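Local structure of amino acid ABC transporter, periplasmic amino acid-binding protein (Brucella ovis, 4Z9N) at residues Ile124-Gln129 and Leu204-Ser209; Asn107-Gln112 and Gly311-Trp316; Tyr241-Ala246 and Lys284-Val289. The protein probably serves as the periplasmic solute-binding component of an ABC transporter importing amino acids or small peptides, and is seen here holding glutathione in its pocket. One frame throughout, in Å; residues are numbered along the deposited sequence.

Interaction 1. Residues Ile124-Gln129 and Leu204-Ser209; sequences INSALQ and LPEIIS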
loop_
_atom_site.group_PDB
_atom_site.type_symbol
_atom_site.label_atom_id
_atom_site.label_comp_id
_atom_site.label_asym_id
_atom_site.label_seq_id
_atom_site.Cartn_x
_atom_site.Cartn_y
_atom_site.Cartn_z
ATOM N N ILE D 124 -1.784 36.700 -8.068
ATOM C CA ILE D 124 -1.318 35.346 -8.364
ATOM C C ILE D 124 -2.251 34.333 -7.721
ATOM O O ILE D 124 -2.432 34.342 -6.508
ATOM C CB ILE D 124 0.128 35.116 -7.887
ATOM C CG1 ILE D 124 1.099 36.068 -8.593
ATOM C CG2 ILE D 124 0.539 33.644 -8.103
ATOM C CD1 ILE D 124 1.199 35.850 -10.083
ATOM N N ASN D 125 -2.839 33.456 -8.533
ATOM C CA ASN D 125 -3.735 32.431 -8.010
ATOM C C ASN D 125 -3.436 31.061 -8.606
ATOM O O ASN D 125 -4.214 30.130 -8.448
ATOM C CB ASN D 125 -5.205 32.805 -8.265
ATOM C CG ASN D 125 -5.563 32.850 -9.744
ATOM O OD1 ASN D 125 -4.696 32.824 -10.613
ATOM N ND2 ASN D 125 -6.856 32.944 -10.032
ATOM N N SER D 126 -2.308 30.937 -9.293
ATOM C CA SER D 126 -1.949 29.658 -9.888
ATOM C C SER D 126 -0.436 29.509 -9.969
ATOM O O SER D 126 0.275 30.483 -10.224
ATOM C CB SER D 126 -2.562 29.522 -11.282
ATOM O OG SER D 126 -2.000 28.418 -11.968
ATOM N N ALA D 127 0.057 28.292 -9.772
ATOM C CA ALA D 127 1.489 28.057 -9.891
ATOM C C ALA D 127 1.953 28.328 -11.316
ATOM O O ALA D 127 3.138 28.520 -11.553
ATOM C CB ALA D 127 1.850 26.636 -9.483
ATOM N N LEU D 128 1.024 28.335 -12.268
ATOM C CA LEU D 128 1.390 28.575 -13.661
ATOM C C LEU D 128 1.687 30.055 -13.912
ATOM O O LEU D 128 2.082 30.445 -15.012
ATOM C CB LEU D 128 0.292 28.075 -14.603
ATOM C CG LEU D 128 0.198 26.547 -14.727
ATOM C CD1 LEU D 128 -0.964 26.113 -15.629
ATOM C CD2 LEU D 128 1.519 25.955 -15.220
ATOM N N GLN D 129 1.509 30.886 -12.892
ATOM C CA GLN D 129 1.831 32.298 -13.039
ATOM C C GLN D 129 3.174 32.624 -12.389
ATOM O O GLN D 129 3.513 33.794 -12.171
ATOM C CB GLN D 129 0.723 33.160 -12.447
ATOM C CG GLN D 129 -0.672 32.790 -12.925
ATOM C CD GLN D 129 -1.740 33.503 -12.137
ATOM O OE1 GLN D 129 -1.711 33.508 -10.911
ATOM N NE2 GLN D 129 -2.694 34.111 -12.834
ATOM N N LEU D 204 -1.121 27.623 -3.200
ATOM C CA LEU D 204 -1.765 27.656 -4.505
ATOM C C LEU D 204 -2.393 26.295 -4.780
ATOM O O LEU D 204 -2.018 25.304 -4.146
ATOM C CB LEU D 204 -0.764 28.051 -5.604
ATOM C CG LEU D 204 -0.136 29.435 -5.416
ATOM C CD1 LEU D 204 0.969 29.704 -6.411
ATOM C CD2 LEU D 204 -1.203 30.514 -5.497
ATOM N N PRO D 205 -3.363 26.243 -5.711
ATOM C CA PRO D 205 -4.121 25.003 -5.899
ATOM C C PRO D 205 -3.316 23.839 -6.481
ATOM O O PRO D 205 -3.639 22.689 -6.191
ATOM C CB PRO D 205 -5.228 25.415 -6.881
ATOM C CG PRO D 205 -5.273 26.907 -6.831
ATOM C CD PRO D 205 -3.866 27.324 -6.575
ATOM N N GLU D 206 -2.303 24.124 -7.294
ATOM C CA GLU D 206 -1.619 23.063 -8.042
ATOM C C GLU D 206 -0.854 22.068 -7.160
ATOM O O GLU D 206 -0.126 22.454 -6.240
ATOM C CB GLU D 206 -0.651 23.676 -9.063
ATOM C CG GLU D 206 -1.320 24.284 -10.304
ATOM C CD GLU D 206 -1.920 25.662 -10.061
ATOM O OE1 GLU D 206 -1.714 26.234 -8.969
ATOM O OE2 GLU D 206 -2.597 26.179 -10.982
ATOM N N ILE D 207 -1.029 20.783 -7.463
ATOM C CA ILE D 207 -0.255 19.709 -6.845
ATOM C C ILE D 207 0.523 19.037 -7.946
ATOM O O ILE D 207 -0.084 18.484 -8.863
ATOM C CB ILE D 207 -1.157 18.712 -6.120
ATOM C CG1 ILE D 207 -1.904 19.425 -4.992
ATOM C CG2 ILE D 207 -0.345 17.492 -5.642
ATOM C CD1 ILE D 207 -3.031 18.630 -4.408
ATOM N N ILE D 208 1.857 19.071 -7.876
ATOM C CA ILE D 208 2.648 18.693 -9.038
ATOM C C ILE D 208 3.353 17.348 -8.906
ATOM O O ILE D 208 4.119 16.980 -9.786
ATOM C CB ILE D 208 3.695 19.784 -9.384
ATOM C CG1 ILE D 208 4.805 19.844 -8.331
ATOM C CG2 ILE D 208 3.018 21.145 -9.533
ATOM C CD1 ILE D 208 6.063 20.609 -8.790
ATOM N N SER D 209 3.096 16.608 -7.830
ATOM C CA SER D 209 3.770 15.319 -7.647
ATOM C C SER D 209 2.982 14.435 -6.710
ATOM O O SER D 209 2.102 14.913 -5.999
ATOM C CB SER D 209 5.168 15.517 -7.075
ATOM O OG SER D 209 5.068 15.926 -5.720
#

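Interaction 2. Residues Asn107-Gln112 and Gly311-Trp316; sequences NYYDGQ and GLNAQW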
loop_
_atom_site.group_PDB
_atom_site.type_symbol
_atom_site.label_atom_id
_atom_site.label_comp_id
_atom_site.label_asym_id
_atom_site.label_seq_id
_atom_site.Cartn_x
_atom_site.Cartn_y
_atom_site.Cartn_z
ATOM N N ASN D 107 2.253 6.469 5.820
ATOM C CA ASN D 107 1.402 7.008 6.871
ATOM C C ASN D 107 0.754 8.333 6.467
ATOM O O ASN D 107 -0.127 8.820 7.156
ATOM C CB ASN D 107 2.180 7.130 8.201
ATOM C CG ASN D 107 3.291 8.170 8.185
ATOM O OD1 ASN D 107 3.826 8.561 7.144
ATOM N ND2 ASN D 107 3.679 8.593 9.382
ATOM N N TYR D 108 1.153 8.895 5.330
ATOM C CA TYR D 108 0.514 10.121 4.877
ATOM C C TYR D 108 0.765 10.288 3.384
ATOM O O TYR D 108 1.913 10.403 2.975
ATOM C CB TYR D 108 1.049 11.338 5.657
ATOM C CG TYR D 108 0.267 12.600 5.378
ATOM C CD1 TYR D 108 0.554 13.385 4.269
ATOM C CD2 TYR D 108 -0.782 12.981 6.201
ATOM C CE1 TYR D 108 -0.175 14.518 3.992
ATOM C CE2 TYR D 108 -1.517 14.111 5.934
ATOM C CZ TYR D 108 -1.210 14.871 4.826
ATOM O OH TYR D 108 -1.949 15.991 4.547
ATOM N N TYR D 109 -0.305 10.271 2.582
ATOM C CA TYR D 109 -0.194 10.564 1.148
ATOM C C TYR D 109 -0.209 12.067 0.951
ATOM O O TYR D 109 -1.172 12.711 1.315
ATOM C CB TYR D 109 -1.338 9.942 0.350
ATOM C CG TYR D 109 -1.368 8.429 0.381
ATOM C CD1 TYR D 109 -2.008 7.760 1.410
ATOM C CD2 TYR D 109 -0.751 7.677 -0.610
ATOM C CE1 TYR D 109 -2.046 6.375 1.454
ATOM C CE2 TYR D 109 -0.779 6.293 -0.578
ATOM C CZ TYR D 109 -1.425 5.652 0.462
ATOM O OH TYR D 109 -1.469 4.277 0.495
ATOM N N ASP D 110 0.855 12.620 0.365
ATOM C CA ASP D 110 0.918 14.061 0.118
ATOM C C ASP D 110 1.283 14.321 -1.353
ATOM O O ASP D 110 1.394 13.389 -2.156
ATOM C CB ASP D 110 1.942 14.716 1.048
ATOM C CG ASP D 110 1.567 16.134 1.433
ATOM O OD1 ASP D 110 0.625 16.685 0.827
ATOM O OD2 ASP D 110 2.215 16.684 2.356
ATOM N N GLY D 111 1.424 15.590 -1.706
ATOM C CA GLY D 111 1.844 15.986 -3.040
ATOM C C GLY D 111 2.537 17.329 -2.923
ATOM O O GLY D 111 2.291 18.063 -1.959
ATOM N N GLN D 112 3.398 17.659 -3.881
ATOM C CA GLN D 112 4.150 18.923 -3.824
ATOM C C GLN D 112 3.315 20.119 -4.261
ATOM O O GLN D 112 2.568 20.039 -5.244
ATOM C CB GLN D 112 5.398 18.821 -4.700
ATOM C CG GLN D 112 6.239 20.083 -4.784
ATOM C CD GLN D 112 7.572 19.810 -5.451
ATOM O OE1 GLN D 112 7.953 18.653 -5.644
ATOM N NE2 GLN D 112 8.297 20.874 -5.811
ATOM N N GLY D 311 -8.908 14.081 3.470
ATOM C CA GLY D 311 -8.652 13.934 2.047
ATOM C C GLY D 311 -8.197 12.543 1.659
ATOM O O GLY D 311 -8.887 11.561 1.918
ATOM N N LEU D 312 -7.013 12.455 1.061
ATOM C CA LEU D 312 -6.479 11.158 0.647
ATOM C C LEU D 312 -6.217 10.266 1.838
ATOM O O LEU D 312 -6.123 9.051 1.692
ATOM C CB LEU D 312 -5.175 11.330 -0.137
ATOM C CG LEU D 312 -5.269 12.067 -1.462
ATOM C CD1 LEU D 312 -3.849 12.201 -2.057
ATOM C CD2 LEU D 312 -6.201 11.318 -2.393
ATOM N N ASN D 313 -6.062 10.870 3.014
ATOM C CA ASN D 313 -5.714 10.091 4.191
ATOM C C ASN D 313 -6.926 9.748 5.031
ATOM O O ASN D 313 -6.793 9.258 6.152
ATOM C CB ASN D 313 -4.659 10.831 4.998
ATOM C CG ASN D 313 -3.385 10.980 4.207
ATOM O OD1 ASN D 313 -2.726 9.981 3.913
ATOM N ND2 ASN D 313 -3.090 12.197 3.759
ATOM N N ALA D 314 -8.113 9.966 4.471
ATOM C CA ALA D 314 -9.308 9.392 5.062
ATOM C C ALA D 314 -9.237 7.877 4.910
ATOM O O ALA D 314 -8.508 7.355 4.067
ATOM C CB ALA D 314 -10.592 9.940 4.404
ATOM N N GLN D 315 -9.980 7.180 5.753
ATOM C CA GLN D 315 -10.161 5.741 5.613
ATOM C C GLN D 315 -10.653 5.379 4.216
ATOM O O GLN D 315 -11.392 6.138 3.580
ATOM C CB GLN D 315 -11.160 5.249 6.660
ATOM C CG GLN D 315 -10.601 5.128 8.086
ATOM C CD GLN D 315 -9.690 3.931 8.283
ATOM O OE1 GLN D 315 -9.827 2.915 7.598
ATOM N NE2 GLN D 315 -8.786 4.026 9.252
ATOM N N TRP D 316 -10.266 4.189 3.773
ATOM C CA TRP D 316 -10.639 3.658 2.465
ATOM C C TRP D 316 -12.155 3.616 2.260
ATOM O O TRP D 316 -12.646 3.829 1.147
ATOM C CB TRP D 316 -10.032 2.249 2.307
ATOM C CG TRP D 316 -10.639 1.257 3.270
ATOM C CD1 TRP D 316 -10.329 1.077 4.594
ATOM C CD2 TRP D 316 -11.679 0.327 2.967
ATOM N NE1 TRP D 316 -11.125 0.073 5.131
ATOM C CE2 TRP D 316 -11.958 -0.400 4.149
ATOM C CE3 TRP D 316 -12.403 0.029 1.801
ATOM C CZ2 TRP D 316 -12.933 -1.411 4.199
ATOM C CZ3 TRP D 316 -13.372 -0.975 1.851
ATOM C CH2 TRP D 316 -13.633 -1.674 3.047
HETATM O O HOH W 1 -4.322 14.658 4.280
#

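Interaction 3. Residues Tyr241-Ala246 and Lys284-Val289; sequences YGITQA and KIIKGV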
loop_
_atom_site.group_PDB
_atom_site.type_symbol
_atom_site.label_atom_id
_atom_site.label_comp_id
_atom_site.label_asym_id
_atom_site.label_seq_id
_atom_site.Cartn_x
_atom_site.Cartn_y
_atom_site.Cartn_z
ATOM N N TYR D 241 -12.488 0.321 13.196
ATOM C CA TYR D 241 -13.370 -0.398 14.105
ATOM C C TYR D 241 -13.841 0.462 15.289
ATOM O O TYR D 241 -14.493 -0.042 16.192
ATOM C CB TYR D 241 -12.687 -1.666 14.635
ATOM C CG TYR D 241 -12.257 -2.684 13.587
ATOM C CD1 TYR D 241 -12.803 -2.693 12.314
ATOM C CD2 TYR D 241 -11.307 -3.651 13.891
ATOM C CE1 TYR D 241 -12.409 -3.643 11.369
ATOM C CE2 TYR D 241 -10.912 -4.598 12.958
ATOM C CZ TYR D 241 -11.465 -4.590 11.698
ATOM O OH TYR D 241 -11.063 -5.534 10.768
ATOM N N GLY D 242 -13.541 1.756 15.266
ATOM C CA GLY D 242 -14.003 2.664 16.306
ATOM C C GLY D 242 -13.342 2.457 17.661
ATOM O O GLY D 242 -13.939 2.752 18.709
ATOM N N ILE D 243 -12.108 1.950 17.636
ATOM C CA ILE D 243 -11.328 1.729 18.846
ATOM C C ILE D 243 -10.428 2.928 19.069
ATOM O O ILE D 243 -9.610 3.277 18.205
ATOM C CB ILE D 243 -10.497 0.434 18.771
ATOM C CG1 ILE D 243 -11.407 -0.758 18.513
ATOM C CG2 ILE D 243 -9.735 0.216 20.094
ATOM C CD1 ILE D 243 -10.665 -1.964 17.999
ATOM N N THR D 244 -10.581 3.548 20.230
ATOM C CA THR D 244 -9.893 4.791 20.543
ATOM C C THR D 244 -9.063 4.643 21.811
ATOM O O THR D 244 -9.200 3.664 22.549
ATOM C CB THR D 244 -10.894 5.950 20.727
ATOM O OG1 THR D 244 -11.718 5.692 21.870
ATOM C CG2 THR D 244 -11.785 6.090 19.498
ATOM N N GLN D 245 -8.211 5.627 22.070
ATOM C CA GLN D 245 -7.417 5.645 23.294
ATOM C C GLN D 245 -8.315 5.543 24.522
ATOM O O GLN D 245 -7.990 4.850 25.491
ATOM C CB GLN D 245 -6.580 6.919 23.357
ATOM C CG GLN D 245 -5.581 6.979 24.502
ATOM C CD GLN D 245 -4.686 8.202 24.410
ATOM O OE1 GLN D 245 -5.159 9.308 24.142
ATOM N NE2 GLN D 245 -3.384 8.009 24.620
ATOM N N ALA D 246 -9.454 6.225 24.468
ATOM C CA ALA D 246 -10.353 6.298 25.616
ATOM C C ALA D 246 -11.157 5.021 25.831
ATOM O O ALA D 246 -11.517 4.696 26.967
ATOM C CB ALA D 246 -11.292 7.486 25.464
ATOM N N LYS D 284 -1.696 -1.939 23.602
ATOM C CA LYS D 284 -0.567 -1.090 23.977
ATOM C C LYS D 284 -0.420 0.108 23.046
ATOM O O LYS D 284 -0.185 1.225 23.525
ATOM C CB LYS D 284 0.745 -1.876 23.998
ATOM C CG LYS D 284 0.797 -3.019 24.989
ATOM C CD LYS D 284 2.176 -3.680 24.947
ATOM C CE LYS D 284 2.300 -4.827 25.942
ATOM N NZ LYS D 284 1.626 -4.532 27.232
ATOM N N ILE D 285 -0.552 -0.119 21.732
ATOM C CA ILE D 285 -0.463 0.968 20.766
ATOM C C ILE D 285 -1.553 2.012 21.029
ATOM O O ILE D 285 -1.267 3.202 21.173
ATOM C CB ILE D 285 -0.546 0.469 19.291
ATOM C CG1 ILE D 285 0.626 -0.462 18.937
ATOM C CG2 ILE D 285 -0.586 1.647 18.369
ATOM C CD1 ILE D 285 0.494 -1.161 17.566
ATOM N N ILE D 286 -2.806 1.575 21.070
ATOM C CA ILE D 286 -3.913 2.514 21.172
ATOM C C ILE D 286 -3.907 3.261 22.522
ATOM O O ILE D 286 -4.212 4.459 22.588
ATOM C CB ILE D 286 -5.250 1.785 20.939
ATOM C CG1 ILE D 286 -5.241 1.106 19.569
ATOM C CG2 ILE D 286 -6.400 2.760 20.990
ATOM C CD1 ILE D 286 -5.017 2.075 18.391
ATOM N N LYS D 287 -3.547 2.570 23.595
ATOM C CA LYS D 287 -3.378 3.240 24.880
ATOM C C LYS D 287 -2.292 4.310 24.814
ATOM O O LYS D 287 -2.424 5.384 25.413
ATOM C CB LYS D 287 -3.046 2.224 25.972
ATOM C CG LYS D 287 -4.217 1.324 26.329
ATOM C CD LYS D 287 -4.235 0.982 27.790
ATOM C CE LYS D 287 -5.452 0.119 28.117
ATOM N NZ LYS D 287 -5.235 -0.756 29.309
ATOM N N GLY D 288 -1.227 4.014 24.075
ATOM C CA GLY D 288 -0.088 4.910 23.991
ATOM C C GLY D 288 -0.319 6.171 23.176
ATOM O O GLY D 288 0.115 7.255 23.573
ATOM N N VAL D 289 -0.996 6.041 22.036
ATOM C CA VAL D 289 -1.097 7.155 21.090
ATOM C C VAL D 289 -2.498 7.311 20.476
ATOM O O VAL D 289 -2.744 8.273 19.749
ATOM C CB VAL D 289 -0.049 7.009 19.959
ATOM C CG1 VAL D 289 1.394 7.115 20.520
ATOM C CG2 VAL D 289 -0.256 5.701 19.207
#

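Interaction 1. Residues Ile124-Gln129 and Leu204-Ser209
Ser-126 and Leu-204 bring their CA atoms to 5.7 Å where two loops meet, and Ala-127 lies across from Glu-206. The carboxylate of Glu-206 carries the polar half of the contact. Its CB already points to the 124-129 loop, and the bend at chi2 (79°) sets the carboxylate beside Ser-126 and Ala-127. Glu-206 OE1 accepts from Ala-127 N at 2.8 Å in a nearly straight bond. Glu-206 OE2 takes a short bond of 2.5 Å from Ser-126 OG. Both donors come from above the carboxylate plane, so two bonds fix its rotation. Ser-126 OG also accepts from Leu-128 N at 3.0 Å, which makes an ST turn at the start of the 3-10 segment. The CB of Ala-127 lies alongside CB and CG of Glu-206. Leu-204 forms the apolar half. Leu-204 CD1 meets Ile-124 CG2 at 4.3 Å and Ala-127 CB at 4.4 Å, and its methyls also lie against the backbone of Asn-125 to Ala-127. Pro-205 CD lies 3.4 Å from Asn-125 O. Strand 101-117 packs against the two loops, with Phe-114 against Ala-127 and Ile-116 against Ile-124, while Tyr-150 of helix 142-153 touches Glu-206 and Leu-128.

Interaction 2. Residues Asn107-Gln112 and Gly311-Trp316
Asn-313 docks its side-chain amide on the backbone of Tyr-109 and over the ring of Tyr-108. The CB of Asn-313 points at the strand, and CG stands anti to its own carbonyl carbon (chi1 -63°). This sets the amide against the backbone of Tyr-109. Asn-313 CG comes 3.8 Å from Tyr-108 CD2. From there the two branches part. Asn-313 OD1 accepts from Tyr-109 N at 2.8 Å; the donor lies in the carbonyl plane, on a lone pair. The same oxygen lies at the edge of the Tyr-109 ring, near its plane, with Asn-313 OD1 3.4 Å from Tyr-109 CD1. Asn-313 ND2 donates to Tyr-109 O at 3.1 Å, somewhat tilted from both planes. One residue of the strand is therefore gripped at both its N-H and its C=O by a single amide. The strand is part of 101-117, a long strand of the mixed sheet. The fold is that of a two-lobed periplasmic binding protein of solute-binding family 3. Here the loop after helix 292-299 comes back to this strand from far along the chain. Asn-313 ND2 also sits 3.2 Å above the Tyr-108 ring, over its centre, with ring and amide planes 29° apart. Asn-313 ND2 also donates to a water at 2.8 Å. That water also bonds Tyr-108 OH, so it bridges the amide and the phenol. Tyr-292 and Phe-296 of helix 292-299 pack on the same asparagine. Beside it, CB and CD1 of Leu-312 lie against Tyr-109 CB, each at 4.1 Å. Tyr-109 and Leu-312 also reach the second subunit: the Tyr-109 ring meets Tyr-323 of that subunit edge-to-face, and Leu-312 packs on its Trp-316.

Interaction 3. Residues Tyr241-Ala246 and Lys284-Val289
Ile-243, Thr-244 and Gln-245 pack on the C-terminal part of helix 281-289, in a loop-on-helix contact held by one side-chain hydrogen bond and an isoleucine. The loop follows helix 222-240, which ends in a Schellman motif. Gly-242 is the C-prime residue of that motif and has a positive phi of 70°. Ile-243 N returns to Ala-238 O, and Gly-242 N to Glu-239 O. The chain then leaves the helix in an extended course and passes beside helix 281-289, where Gln-245 and Lys-287 have the nearest CA atoms, 5.0 Å apart. Ile-286 is the apolar partner from the helix. Its CG2 branch stands anti to the backbone N and points at the loop. Ile-286 CG2 touches Thr-244 O at 3.3 Å and also meets Ile-243 CG2, methyl to methyl, at 4.3 Å. Ile-286 and Ile-243 are both buried. Val-248 of helix 248-251 touches both of them. Ile-243 also meets Ile-259 of helix 257-262, and Ile-286 meets Ala-238 of helix 222-240. The loop backbone has further polar partners: Asn-291 donates to Ile-243 O, and Gln-245 N bonds Glu-294. The CB of Lys-287 points away from the loop, and its NZ makes a salt bridge with Glu-249. Gln-245 supplies the polar link to the helix. Its CG is anti to the backbone N (chi1 -173°), the start of an extended chain that carries the amide to the carbonyl of Lys-287. On the way Gln-245 CG passes 3.4 Å from Ile-286 O, and Gln-245 CA makes a CA-H...O contact with the same oxygen. At the end, Gln-245 NE2 donates almost straight to Lys-287 O at 2.9 Å, from above the plane of that carbonyl.

Interactions 1 and 2 touch through Gln-112. Gln-112 O accepts from Ile-208 N at 2.9 Å, and Gln-112 N lies 3.0 Å from Ser-209 OG, both probable hydrogen bonds. Strand 101-117 thus links the two contacts, whose centres are 19 Å apart. Interaction 2 is the most central of the three, and its Tyr-108 side chain is about 9 Å from the bound glutathione. Interaction 3 stands apart. Its centre is 21 Å from that of interaction 2, with nearest atoms about 7 Å apart. Interactions 1 and 3 lie on opposite sides of the chain's centre, their own centres 38 Å apart.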